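PDB 3GRA: transcriptional regulator, AraC family from Pseudomonas putida, which probably regulates transcription by binding specific DNA sequences, the chain here being the DJ-1/PfpI-like part of the longer protein. Local coordinates for residues A19-T22 against V23-V27; C125-P129 against E130-S134; S160-G163 against A164-M168; L180-G183 against V184-L188. One frame throughout, in Å; residues are numbered along the deposited sequence.

Interaction 1 (A19-T22 against V23-V27); sequences ASFT and VAMDV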
ATOM      1  N   ALA A  19      -0.491   3.558  -0.488  1.00 22.45           N
ATOM      2  CA  ALA A  19      -1.692   3.518   0.332  1.00 24.31           C
ATOM      3  C   ALA A  19      -2.946   3.419  -0.543  1.00 26.34           C
ATOM      4  O   ALA A  19      -3.933   2.789  -0.157  1.00 28.67           O
ATOM      5  CB  ALA A  19      -1.760   4.767   1.212  1.00 20.43           C
ATOM      6  N   SER A  20      -2.908   4.057  -1.711  1.00 22.59           N
ATOM      7  CA  SER A  20      -4.044   3.999  -2.611  1.00 23.27           C
ATOM      8  C   SER A  20      -4.159   2.570  -3.123  1.00 23.44           C
ATOM      9  O   SER A  20      -5.229   1.957  -3.105  1.00 23.13           O
ATOM     10  CB  SER A  20      -3.853   4.958  -3.796  1.00 18.79           C
ATOM     11  OG  SER A  20      -4.008   6.297  -3.388  1.00 16.66           O
ATOM     12  N   PHE A  21      -3.031   2.037  -3.564  1.00 23.24           N
ATOM     13  CA  PHE A  21      -3.009   0.689  -4.101  1.00 23.16           C
ATOM     14  C   PHE A  21      -3.354  -0.410  -3.090  1.00 24.12           C
ATOM     15  O   PHE A  21      -4.162  -1.288  -3.380  1.00 25.24           O
ATOM     16  CB  PHE A  21      -1.650   0.394  -4.724  1.00 19.00           C
ATOM     17  CG  PHE A  21      -1.541  -0.989  -5.291  1.00 21.57           C
ATOM     18  CD1 PHE A  21      -2.411  -1.415  -6.292  1.00 22.50           C
ATOM     19  CD2 PHE A  21      -0.583  -1.871  -4.818  1.00 22.27           C
ATOM     20  CE1 PHE A  21      -2.323  -2.695  -6.803  1.00 22.92           C
ATOM     21  CE2 PHE A  21      -0.487  -3.160  -5.326  1.00 20.78           C
ATOM     22  CZ  PHE A  21      -1.353  -3.575  -6.316  1.00 20.81           C
ATOM     23  N   THR A  22      -2.742  -0.363  -1.911  1.00 25.47           N
ATOM     24  CA  THR A  22      -2.985  -1.383  -0.899  1.00 28.85           C
ATOM     25  C   THR A  22      -4.404  -1.356  -0.325  1.00 32.06           C
ATOM     26  O   THR A  22      -4.965  -2.408  -0.017  1.00 33.41           O
ATOM     27  CB  THR A  22      -1.969  -1.286   0.257  1.00 26.59           C
ATOM     28  OG1 THR A  22      -2.125  -0.035   0.938  1.00 30.26           O
ATOM     29  CG2 THR A  22      -0.552  -1.395  -0.280  1.00 27.44           C
ATOM     30  N   VAL A  23      -4.994  -0.176  -0.174  1.00 31.50           N
ATOM     31  CA  VAL A  23      -6.347  -0.148   0.348  1.00 33.84           C
ATOM     32  C   VAL A  23      -7.331  -0.688  -0.706  1.00 33.81           C
ATOM     33  O   VAL A  23      -8.255  -1.430  -0.380  1.00 33.61           O
ATOM     34  CB  VAL A  23      -6.765   1.275   0.788  1.00 35.83           C
ATOM     35  CG1 VAL A  23      -6.908   2.183  -0.418  1.00 35.43           C
ATOM     36  CG2 VAL A  23      -8.072   1.200   1.564  1.00 38.03           C
ATOM     37  N   ALA A  24      -7.131  -0.329  -1.972  1.00 32.59           N
ATOM     38  CA  ALA A  24      -8.018  -0.836  -3.006  1.00 32.03           C
ATOM     39  C   ALA A  24      -7.946  -2.368  -3.029  1.00 32.69           C
ATOM     40  O   ALA A  24      -8.974  -3.035  -3.098  1.00 29.64           O
ATOM     41  CB  ALA A  24      -7.639  -0.276  -4.362  1.00 30.13           C
HETATM   42  N   MSE A  25      -6.726  -2.907  -2.959  1.00 33.17           N
HETATM   43  CA  MSE A  25      -6.504  -4.355  -2.967  1.00 33.72           C
HETATM   44  C   MSE A  25      -7.134  -5.022  -1.753  1.00 33.34           C
HETATM   45  O   MSE A  25      -7.670  -6.122  -1.844  1.00 33.07           O
HETATM   46  CB  MSE A  25      -5.001  -4.682  -2.987  1.00 34.48           C
HETATM   47  CG  MSE A  25      -4.328  -4.607  -4.352  1.00 34.17           C
HETATM   48 SE   MSE A  25      -4.766  -5.954  -5.468  1.00 29.69          SE
HETATM   49  CE  MSE A  25      -3.805  -7.293  -4.797  1.00 35.72           C
ATOM     50  N   ASP A  26      -7.046  -4.357  -0.613  1.00 34.62           N
ATOM     51  CA  ASP A  26      -7.619  -4.890   0.604  1.00 37.73           C
ATOM     52  C   ASP A  26      -9.106  -5.178   0.335  1.00 38.90           C
ATOM     53  O   ASP A  26      -9.591  -6.284   0.587  1.00 40.31           O
ATOM     54  CB  ASP A  26      -7.468  -3.872   1.730  1.00 39.85           C
ATOM     55  CG  ASP A  26      -7.110  -4.515   3.052  1.00 45.29           C
ATOM     56  OD1 ASP A  26      -7.094  -5.767   3.123  1.00 48.54           O
ATOM     57  OD2 ASP A  26      -6.846  -3.771   4.021  1.00 46.13           O
ATOM     58  N   VAL A  27      -9.807  -4.184  -0.204  1.00 35.17           N
ATOM     59  CA  VAL A  27     -11.219  -4.318  -0.526  1.00 33.62           C
ATOM     60  C   VAL A  27     -11.511  -5.537  -1.398  1.00 35.04           C
ATOM     61  O   VAL A  27     -12.437  -6.292  -1.123  1.00 34.03           O
ATOM     62  CB  VAL A  27     -11.750  -3.063  -1.266  1.00 33.09           C
ATOM     63  CG1 VAL A  27     -13.204  -3.265  -1.658  1.00 29.10           C
ATOM     64  CG2 VAL A  27     -11.594  -1.829  -0.384  1.00 30.91           C
TER

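Interaction 2 (C125-P129 against E130-S134); sequences CSIHP and EQRAS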
ATOM      1  N   CYS A 125     -14.728  12.282 -13.443  1.00 24.99           N
ATOM      2  CA  CYS A 125     -13.606  11.584 -12.839  1.00 24.88           C
ATOM      3  C   CYS A 125     -13.116  12.355 -11.628  1.00 25.14           C
ATOM      4  O   CYS A 125     -13.472  13.518 -11.423  1.00 25.22           O
ATOM      5  CB  CYS A 125     -12.443  11.425 -13.834  1.00 26.81           C
ATOM      6  SG  CYS A 125     -11.442  12.938 -14.122  1.00 23.57           S
ATOM      7  N   SER A 126     -12.289  11.685 -10.837  1.00 22.37           N
ATOM      8  CA  SER A 126     -11.685  12.261  -9.646  1.00 22.63           C
ATOM      9  C   SER A 126     -10.182  12.224  -9.858  1.00 22.55           C
ATOM     10  O   SER A 126      -9.634  11.241 -10.363  1.00 23.53           O
ATOM     11  CB  SER A 126     -12.044  11.446  -8.394  1.00 20.15           C
ATOM     12  OG  SER A 126     -13.359  11.729  -7.966  1.00 22.61           O
ATOM     13  N   ILE A 127      -9.512  13.291  -9.466  1.00 22.76           N
ATOM     14  CA  ILE A 127      -8.067  13.355  -9.639  1.00 23.76           C
ATOM     15  C   ILE A 127      -7.467  14.218  -8.554  1.00 21.65           C
ATOM     16  O   ILE A 127      -8.115  15.119  -8.046  1.00 19.94           O
ATOM     17  CB  ILE A 127      -7.709  13.976 -11.024  1.00 26.34           C
ATOM     18  CG1 ILE A 127      -6.196  13.982 -11.230  1.00 26.73           C
ATOM     19  CG2 ILE A 127      -8.260  15.387 -11.111  1.00 22.84           C
ATOM     20  CD1 ILE A 127      -5.767  14.452 -12.636  1.00 30.12           C
ATOM     21  N   HIS A 128      -6.231  13.925  -8.184  1.00 22.77           N
ATOM     22  CA  HIS A 128      -5.565  14.730  -7.189  1.00 23.66           C
ATOM     23  C   HIS A 128      -5.506  16.164  -7.728  1.00 24.37           C
ATOM     24  O   HIS A 128      -5.325  16.372  -8.926  1.00 24.25           O
ATOM     25  CB  HIS A 128      -4.139  14.236  -6.955  1.00 22.87           C
ATOM     26  CG  HIS A 128      -3.461  14.927  -5.813  1.00 25.54           C
ATOM     27  ND1 HIS A 128      -3.569  14.490  -4.509  1.00 26.43           N
ATOM     28  CD2 HIS A 128      -2.748  16.077  -5.767  1.00 23.94           C
ATOM     29  CE1 HIS A 128      -2.955  15.342  -3.709  1.00 26.37           C
ATOM     30  NE2 HIS A 128      -2.449  16.315  -4.448  1.00 26.97           N
ATOM     31  N   PRO A 129      -5.671  17.162  -6.848  1.00 26.11           N
ATOM     32  CA  PRO A 129      -5.639  18.592  -7.199  1.00 29.51           C
ATOM     33  C   PRO A 129      -4.385  19.042  -7.964  1.00 30.96           C
ATOM     34  O   PRO A 129      -4.465  19.871  -8.872  1.00 32.26           O
ATOM     35  CB  PRO A 129      -5.762  19.276  -5.839  1.00 28.85           C
ATOM     36  CG  PRO A 129      -6.679  18.320  -5.096  1.00 27.76           C
ATOM     37  CD  PRO A 129      -6.043  16.981  -5.433  1.00 25.96           C
ATOM     38  N   GLU A 130      -3.233  18.486  -7.604  1.00 34.73           N
ATOM     39  CA  GLU A 130      -1.971  18.851  -8.254  1.00 37.08           C
ATOM     40  C   GLU A 130      -2.049  18.686  -9.771  1.00 37.90           C
ATOM     41  O   GLU A 130      -1.407  19.438 -10.511  1.00 39.22           O
ATOM     42  CB  GLU A 130      -0.827  17.994  -7.696  1.00 39.68           C
ATOM     43  CG  GLU A 130       0.590  18.496  -7.997  1.00 46.55           C
ATOM     44  CD  GLU A 130       0.908  19.826  -7.327  1.00 49.34           C
ATOM     45  OE1 GLU A 130       0.510  20.013  -6.154  1.00 48.95           O
ATOM     46  OE2 GLU A 130       1.563  20.679  -7.971  1.00 50.69           O
ATOM     47  N   GLN A 131      -2.846  17.729 -10.241  1.00 35.76           N
ATOM     48  CA  GLN A 131      -2.952  17.496 -11.679  1.00 34.48           C
ATOM     49  C   GLN A 131      -4.281  17.892 -12.309  1.00 35.71           C
ATOM     50  O   GLN A 131      -4.524  17.604 -13.475  1.00 37.49           O
ATOM     51  CB  GLN A 131      -2.659  16.024 -12.000  1.00 35.71           C
ATOM     52  CG  GLN A 131      -1.169  15.644 -12.019  1.00 31.63           C
ATOM     53  CD  GLN A 131      -0.559  15.512 -10.628  1.00 31.71           C
ATOM     54  OE1 GLN A 131      -0.932  14.625  -9.855  1.00 29.92           O
ATOM     55  NE2 GLN A 131       0.393  16.396 -10.306  1.00 29.89           N
ATOM     56  N   ARG A 132      -5.137  18.560 -11.547  1.00 35.68           N
ATOM     57  CA  ARG A 132      -6.444  18.968 -12.046  1.00 36.23           C
ATOM     58  C   ARG A 132      -6.347  19.959 -13.204  1.00 35.27           C
ATOM     59  O   ARG A 132      -7.029  19.815 -14.222  1.00 34.17           O
ATOM     60  CB  ARG A 132      -7.260  19.582 -10.903  1.00 38.20           C
ATOM     61  CG  ARG A 132      -8.739  19.806 -11.187  1.00 43.88           C
ATOM     62  CD  ARG A 132      -9.359  20.657 -10.080  1.00 47.82           C
ATOM     63  NE  ARG A 132      -9.143  20.070  -8.760  1.00 52.82           N
ATOM     64  CZ  ARG A 132      -8.938  20.771  -7.646  1.00 54.68           C
ATOM     65  NH1 ARG A 132      -8.914  22.097  -7.689  1.00 54.81           N
ATOM     66  NH2 ARG A 132      -8.766  20.147  -6.483  1.00 55.91           N
ATOM     67  N   ALA A 133      -5.494  20.964 -13.058  1.00 35.57           N
ATOM     68  CA  ALA A 133      -5.355  21.968 -14.110  1.00 36.55           C
ATOM     69  C   ALA A 133      -4.893  21.356 -15.439  1.00 36.67           C
ATOM     70  O   ALA A 133      -5.469  21.636 -16.492  1.00 37.83           O
ATOM     71  CB  ALA A 133      -4.386  23.070 -13.657  1.00 37.68           C
ATOM     72  N   SER A 134      -3.867  20.510 -15.384  1.00 36.53           N
ATOM     73  CA  SER A 134      -3.345  19.863 -16.585  1.00 37.14           C
ATOM     74  C   SER A 134      -4.371  18.959 -17.258  1.00 36.88           C
ATOM     75  O   SER A 134      -4.469  18.941 -18.482  1.00 35.90           O
ATOM     76  CB  SER A 134      -2.109  19.034 -16.244  1.00 39.74           C
ATOM     77  OG  SER A 134      -1.147  19.819 -15.570  1.00 43.26           O
TER
HETATM   78  O   HOH W   1      -4.209  21.674 -10.659  1.00 44.21           O

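Interaction 3 (S160-G163 against A164-M168); sequences SPNG and AMELM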
ATOM      1  N   SER A 160      -7.600  10.073  -3.835  1.00 24.17           N
ATOM      2  CA  SER A 160      -6.934   9.879  -2.556  1.00 24.43           C
ATOM      3  C   SER A 160      -7.039   8.432  -2.093  1.00 25.08           C
ATOM      4  O   SER A 160      -7.793   7.647  -2.658  1.00 26.71           O
ATOM      5  CB  SER A 160      -7.600  10.772  -1.510  1.00 24.63           C
ATOM      6  OG  SER A 160      -8.885  10.247  -1.172  1.00 24.76           O
ATOM      7  N   PRO A 161      -6.286   8.066  -1.044  1.00 25.78           N
ATOM      8  CA  PRO A 161      -6.351   6.686  -0.547  1.00 26.47           C
ATOM      9  C   PRO A 161      -7.786   6.340  -0.136  1.00 26.12           C
ATOM     10  O   PRO A 161      -8.305   5.289  -0.490  1.00 25.83           O
ATOM     11  CB  PRO A 161      -5.392   6.703   0.650  1.00 23.83           C
ATOM     12  CG  PRO A 161      -4.378   7.753   0.247  1.00 23.16           C
ATOM     13  CD  PRO A 161      -5.248   8.839  -0.332  1.00 24.64           C
ATOM     14  N   ASN A 162      -8.419   7.238   0.610  1.00 27.17           N
ATOM     15  CA  ASN A 162      -9.792   7.004   1.045  1.00 28.75           C
ATOM     16  C   ASN A 162     -10.723   6.926  -0.158  1.00 27.39           C
ATOM     17  O   ASN A 162     -11.624   6.105  -0.187  1.00 29.38           O
ATOM     18  CB  ASN A 162     -10.267   8.104   1.998  1.00 30.26           C
ATOM     19  CG  ASN A 162     -11.661   7.830   2.541  1.00 34.30           C
ATOM     20  OD1 ASN A 162     -12.577   8.627   2.358  1.00 33.43           O
ATOM     21  ND2 ASN A 162     -11.825   6.688   3.207  1.00 32.58           N
ATOM     22  N   GLY A 163     -10.491   7.785  -1.152  1.00 27.66           N
ATOM     23  CA  GLY A 163     -11.298   7.768  -2.360  1.00 25.02           C
ATOM     24  C   GLY A 163     -11.168   6.419  -3.051  1.00 26.02           C
ATOM     25  O   GLY A 163     -12.135   5.903  -3.627  1.00 26.38           O
ATOM     26  N   ALA A 164      -9.967   5.846  -2.984  1.00 24.68           N
ATOM     27  CA  ALA A 164      -9.691   4.551  -3.588  1.00 24.34           C
ATOM     28  C   ALA A 164     -10.421   3.437  -2.831  1.00 25.19           C
ATOM     29  O   ALA A 164     -10.889   2.476  -3.441  1.00 26.20           O
ATOM     30  CB  ALA A 164      -8.190   4.282  -3.598  1.00 22.87           C
HETATM   31  N   MSE A 165     -10.506   3.551  -1.509  1.00 24.61           N
HETATM   32  CA  MSE A 165     -11.218   2.532  -0.730  1.00 25.84           C
HETATM   33  C   MSE A 165     -12.706   2.597  -1.113  1.00 25.33           C
HETATM   34  O   MSE A 165     -13.324   1.571  -1.356  1.00 24.27           O
HETATM   35  CB  MSE A 165     -11.058   2.761   0.782  1.00 25.50           C
HETATM   36  CG  MSE A 165     -11.782   1.710   1.670  1.00 29.47           C
HETATM   37 SE   MSE A 165     -11.704   2.073   3.471  1.00 29.13          SE
HETATM   38  CE  MSE A 165     -13.023   3.271   3.588  1.00 32.01           C
ATOM     39  N   GLU A 166     -13.260   3.806  -1.187  1.00 26.08           N
ATOM     40  CA  GLU A 166     -14.665   3.964  -1.552  1.00 29.20           C
ATOM     41  C   GLU A 166     -14.894   3.500  -2.992  1.00 29.46           C
ATOM     42  O   GLU A 166     -15.917   2.895  -3.303  1.00 30.76           O
ATOM     43  CB  GLU A 166     -15.116   5.422  -1.428  1.00 28.84           C
ATOM     44  CG  GLU A 166     -15.192   5.985  -0.005  1.00 32.68           C
ATOM     45  CD  GLU A 166     -16.199   5.267   0.882  1.00 34.83           C
ATOM     46  OE1 GLU A 166     -17.194   4.715   0.354  1.00 35.98           O
ATOM     47  OE2 GLU A 166     -16.002   5.267   2.115  1.00 37.53           O
ATOM     48  N   LEU A 167     -13.928   3.782  -3.866  1.00 28.17           N
ATOM     49  CA  LEU A 167     -14.046   3.404  -5.264  1.00 25.88           C
ATOM     50  C   LEU A 167     -14.217   1.896  -5.425  1.00 24.26           C
ATOM     51  O   LEU A 167     -15.109   1.453  -6.141  1.00 24.20           O
ATOM     52  CB  LEU A 167     -12.826   3.889  -6.057  1.00 25.23           C
ATOM     53  CG  LEU A 167     -12.880   3.697  -7.579  1.00 25.43           C
ATOM     54  CD1 LEU A 167     -13.928   4.622  -8.192  1.00 23.44           C
ATOM     55  CD2 LEU A 167     -11.509   3.995  -8.176  1.00 24.13           C
HETATM   56  N   MSE A 168     -13.373   1.110  -4.760  1.00 24.48           N
HETATM   57  CA  MSE A 168     -13.480  -0.338  -4.865  1.00 26.84           C
HETATM   58  C   MSE A 168     -14.714  -0.865  -4.127  1.00 26.04           C
HETATM   59  O   MSE A 168     -15.226  -1.930  -4.456  1.00 28.07           O
HETATM   60  CB  MSE A 168     -12.204  -1.019  -4.361  1.00 24.50           C
HETATM   61  CG  MSE A 168     -10.971  -0.800  -5.265  1.00 24.58           C
HETATM   62 SE   MSE A 168     -11.104  -1.464  -6.948  1.00 18.90          SE
HETATM   63  CE  MSE A 168     -11.679  -0.070  -7.813  1.00 25.61           C
TER

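Interaction 4 (L180-G183 against V184-L188); sequences LAEG and VEEIL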
ATOM      1  N   LEU A 180     -22.449  -7.579   0.353  1.00 52.46           N
ATOM      2  CA  LEU A 180     -21.021  -7.895   0.394  1.00 50.60           C
ATOM      3  C   LEU A 180     -20.196  -6.668   0.773  1.00 50.09           C
ATOM      4  O   LEU A 180     -19.353  -6.730   1.663  1.00 49.74           O
ATOM      5  CB  LEU A 180     -20.558  -8.429  -0.964  1.00 49.69           C
ATOM      6  CG  LEU A 180     -19.229  -9.185  -0.969  1.00 50.37           C
ATOM      7  CD1 LEU A 180     -19.346 -10.414  -0.086  1.00 50.83           C
ATOM      8  CD2 LEU A 180     -18.869  -9.589  -2.386  1.00 49.98           C
ATOM      9  N   ALA A 181     -20.454  -5.550   0.100  1.00 50.79           N
ATOM     10  CA  ALA A 181     -19.723  -4.310   0.360  1.00 50.63           C
ATOM     11  C   ALA A 181     -19.833  -3.879   1.814  1.00 51.13           C
ATOM     12  O   ALA A 181     -18.845  -3.478   2.429  1.00 49.25           O
ATOM     13  CB  ALA A 181     -20.230  -3.201  -0.550  1.00 48.76           C
ATOM     14  N   GLU A 182     -21.041  -3.961   2.361  1.00 53.56           N
ATOM     15  CA  GLU A 182     -21.270  -3.581   3.744  1.00 55.51           C
ATOM     16  C   GLU A 182     -20.468  -4.510   4.650  1.00 55.63           C
ATOM     17  O   GLU A 182     -19.920  -4.083   5.662  1.00 55.93           O
ATOM     18  CB  GLU A 182     -22.761  -3.678   4.086  1.00 57.87           C
ATOM     19  CG  GLU A 182     -23.118  -3.122   5.456  1.00 61.37           C
ATOM     20  CD  GLU A 182     -24.516  -3.523   5.927  1.00 63.74           C
ATOM     21  OE1 GLU A 182     -24.966  -2.984   6.961  1.00 64.25           O
ATOM     22  OE2 GLU A 182     -25.153  -4.381   5.273  1.00 65.51           O
ATOM     23  N   GLY A 183     -20.400  -5.784   4.275  1.00 56.11           N
ATOM     24  CA  GLY A 183     -19.660  -6.751   5.071  1.00 57.10           C
ATOM     25  C   GLY A 183     -18.162  -6.522   4.997  1.00 57.31           C
ATOM     26  O   GLY A 183     -17.446  -6.691   5.986  1.00 56.33           O
ATOM     27  N   VAL A 184     -17.693  -6.142   3.811  1.00 57.42           N
ATOM     28  CA  VAL A 184     -16.279  -5.868   3.573  1.00 57.50           C
ATOM     29  C   VAL A 184     -15.852  -4.689   4.431  1.00 59.44           C
ATOM     30  O   VAL A 184     -14.807  -4.720   5.090  1.00 59.14           O
ATOM     31  CB  VAL A 184     -16.021  -5.501   2.094  1.00 56.27           C
ATOM     32  CG1 VAL A 184     -14.588  -5.046   1.913  1.00 53.20           C
ATOM     33  CG2 VAL A 184     -16.328  -6.696   1.196  1.00 55.24           C
ATOM     34  N   GLU A 185     -16.679  -3.649   4.410  1.00 60.16           N
ATOM     35  CA  GLU A 185     -16.430  -2.431   5.167  1.00 62.33           C
ATOM     36  C   GLU A 185     -16.309  -2.686   6.671  1.00 62.63           C
ATOM     37  O   GLU A 185     -15.468  -2.084   7.341  1.00 61.50           O
ATOM     38  CB  GLU A 185     -17.550  -1.426   4.883  1.00 63.34           C
ATOM     39  CG  GLU A 185     -17.455  -0.123   5.653  1.00 65.79           C
ATOM     40  CD  GLU A 185     -18.474   0.899   5.173  1.00 67.67           C
ATOM     41  OE1 GLU A 185     -18.599   1.970   5.806  1.00 68.02           O
ATOM     42  OE2 GLU A 185     -19.147   0.630   4.155  1.00 68.19           O
ATOM     43  N   GLU A 186     -17.137  -3.584   7.198  1.00 63.61           N
ATOM     44  CA  GLU A 186     -17.104  -3.902   8.624  1.00 64.90           C
ATOM     45  C   GLU A 186     -15.725  -4.405   9.048  1.00 64.61           C
ATOM     46  O   GLU A 186     -15.194  -4.010  10.087  1.00 64.03           O
ATOM     47  CB  GLU A 186     -18.160  -4.963   8.957  1.00 66.92           C
ATOM     48  CG  GLU A 186     -19.596  -4.528   8.687  1.00 69.25           C
ATOM     49  CD  GLU A 186     -19.961  -3.239   9.402  1.00 70.94           C
ATOM     50  OE1 GLU A 186     -19.894  -3.205  10.650  1.00 71.81           O
ATOM     51  OE2 GLU A 186     -20.316  -2.255   8.714  1.00 72.33           O
ATOM     52  N   ILE A 187     -15.154  -5.281   8.235  1.00 64.94           N
ATOM     53  CA  ILE A 187     -13.841  -5.845   8.514  1.00 65.24           C
ATOM     54  C   ILE A 187     -12.760  -4.763   8.449  1.00 65.94           C
ATOM     55  O   ILE A 187     -12.102  -4.470   9.449  1.00 66.74           O
ATOM     56  CB  ILE A 187     -13.512  -6.963   7.505  1.00 64.49           C
ATOM     57  CG1 ILE A 187     -14.640  -8.001   7.504  1.00 63.04           C
ATOM     58  CG2 ILE A 187     -12.179  -7.599   7.854  1.00 63.98           C
ATOM     59  CD1 ILE A 187     -14.461  -9.125   6.502  1.00 62.20           C
ATOM     60  N   LEU A 188     -12.587  -4.171   7.272  1.00 65.54           N
ATOM     61  CA  LEU A 188     -11.592  -3.123   7.075  1.00 66.07           C
ATOM     62  C   LEU A 188     -11.749  -2.004   8.095  1.00 66.79           C
ATOM     63  O   LEU A 188     -10.839  -1.734   8.884  1.00 67.57           O
ATOM     64  CB  LEU A 188     -11.710  -2.543   5.661  1.00 65.26           C
ATOM     65  CG  LEU A 188     -11.013  -3.275   4.510  1.00 64.27           C
ATOM     66  CD1 LEU A 188     -11.211  -4.773   4.616  1.00 64.99           C
ATOM     67  CD2 LEU A 188     -11.557  -2.750   3.202  1.00 64.19           C
TER

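Interaction 1 (A19-T22 against V23-V27)
Phe21 and Met25, one helical turn apart, run alongside each other from neighbouring turns. The selenomethionine at 25 sets its CG over one face of the Phe21 ring, toward the rim. Met25 CG is 4.0 Å from the ring centroid and 25° off the normal, a CH-pi contact. Phe21 CE1 and CZ are both 3.7 Å from Met25 CG. The bend at chi2 leaves Met25 SE 5.0 Å from the centroid of the Phe21 ring, at an oblique angle. This is a Met-aromatic contact. The ring stands beside Met25 because Phe21 CG is anti to the backbone N (chi1 179°).

The helix is 18-34, the crossover helix of the beta-alpha-beta unit formed with strands 6-12 and 39-45. Phe10 of strand 6-12 meets the Phe21 ring edge-to-face and also touches Met25. Leu57 of the second subunit packs on both Phe21 and Met25.

On another side of the helix, Val23 leans on the turn before it. With chi1 at 69°, its CG1 is tucked in over the backbone. This brings Val23 CG1 to 3.0 Å from Ala19 O, the same oxygen that accepts from Val23 N at 3.1 Å. Thr22 turns OG1 back to the carbonyl of Met18, with which it is hydrogen-bonded. Asp26 N bonds to Thr22 O at 2.9 Å, and Asp26 CB rests against that oxygen at 3.4 Å.

Interaction 2 (C125-P129 against E130-S134)
Pro129 O is gripped by two partners. Arg132 N donates to it at 3.1 Å, with an N-H...O angle of 162°. A water donates to Pro129 O at 2.6 Å and accepts from Ala133 N at 2.8 Å, so it bridges the turn that leads into the helix. This is the N-terminal start of helix 132-138, with Gln131 at the N-cap position. The loop leading in comes from strand 123-125. One step earlier, Gln131 N donates to His128 O at 3.1 Å.

Ile127 fills the inner side of the turn. Its CG1 is anti to the backbone N (chi1 -177°), and the extended branch carries Ile127 CD1 across Gln131 at about a right angle, 3.5 Å from Gln131 CB. Trp112 and Leu135 also pack on Ile127. The amide oxygen of Gln131 turns away to Asn109, with which it is hydrogen-bonded.

His128 and Glu130 run alongside each other. Pro129 CD lies over one face of the imidazole, offset toward the rim, while Glu130 CA sits at the edge in the ring plane. His128 CD2 is 3.3 Å from Glu130 CB. Trp108 stacks on the same imidazole. On the outer side of the turn, Arg132 reaches back across Pro129. Its chain is bent at chi3 (-55°), which brings the guanidinium against the proline ring; the exact closeness of that approach is doubtful. Nearer the backbone, Arg132 CB lies 3.5 Å from Pro129 O.

Interaction 3 (S160-G163 against A164-M168)
The N-terminal turns of helix 161-176 make up this contact, opened by a serine N-cap. Ser160 is the last residue before the helix. Its OG, placed by a chi1 of 73°, accepts from Gly163 N at 2.9 Å. The capping bond satisfies an NH that has no preceding helical carbonyl to use. The backbone ladder then begins with Ala164 N to Ser160 O at 2.8 Å and continues with Met165 N to Pro161 O. Glu166 N to Asn162 O is the straightest bond of the set, with an N-H...O angle of 168°. Leu167 N closes on Gly163 O at 2.8 Å.

Side chains meet lightly along the helix. The amide of Asn162 slants against the selenomethionine at 165. That chain is straight through SE and then turns at chi3 (81°), which swings Met165 CE to 3.6 Å from Asn162 ND2. The first torsion of Glu166 sets its CG 3.6 Å from Asn162 O.

The inner side faces the sheet, where Ala164 rests on Ala158 and Leu167 packs on Leu156 and Leu151. Glu166 touches Phe149 of strand 149-152. Met165 packs on Val23 of helix 18-34, and Met168 on Ala24 and Val27. Acceptance of an NH by Ser160 OG at the positive helix end would probably help to stabilise the start of the helix.

Interaction 4 (L180-G183 against V184-L188)
Val184 N, Glu185 N and Glu186 N donate in turn to Leu180 O, Ala181 O and Glu182 O, the regular i to i+4 ladder of an alpha helix. This is helix 178-188, the last helix of the modelled chain of this DJ-1/PfpI-like fold, packed against helices 18-34 and 161-176. The first bond, Val184 N to Leu180 O, is 2.8 Å long.

Val184 presses on the same carbonyl with a methyl group. With chi1 at 173°, Val184 CG2 comes to 3.1 Å from Leu180 O. The side chains themselves meet more loosely, with Leu180 CG 4.4 Å from Val184 CG2. Val172 packs on Leu180 and Ala181, and Thr30 on Val184 and Ile187. Val184 and Ala181 are buried here, while Leu180 and Ile187 remain at least partly exposed.

The glutamates follow another side. Glu182 is fully extended, while the chain of Glu186 bends at chi2 (-55°), which turns its carboxylate back over the preceding turn. The carboxylates of Glu182 and Glu186 stay apart, with OE1 of Glu182 5.0 Å from OE2 of Glu186. Their like charges would probably repel mildly. Gly183 adds no side chain to the turn. Ile187 CG1 lies 3.4 Å from Gly183 O. Chi1 of Glu186 (-62°) lays its CG 3.1 Å from Glu182 O.

All four contacts are local and follow one another along the chain; none nests in or crosses another. Interaction 1 comes first, on helix 18-34 between strands 6-12 and 39-45. Interaction 2 closes the turn from strand 123-125 into helix 132-138. It stands apart, about 8 Å from interaction 1 and about 6 Å from interaction 3 between nearest atoms. Interaction 3 starts helix 161-176, directly after strand 155-158. It packs on interaction 1, with Val23 CG2 3.5 Å from Met165 CB. Interaction 4 follows on helix 178-188 and reaches interaction 1 through Leu188 and Val27. Helix 18-34 thus touches both C-terminal helices.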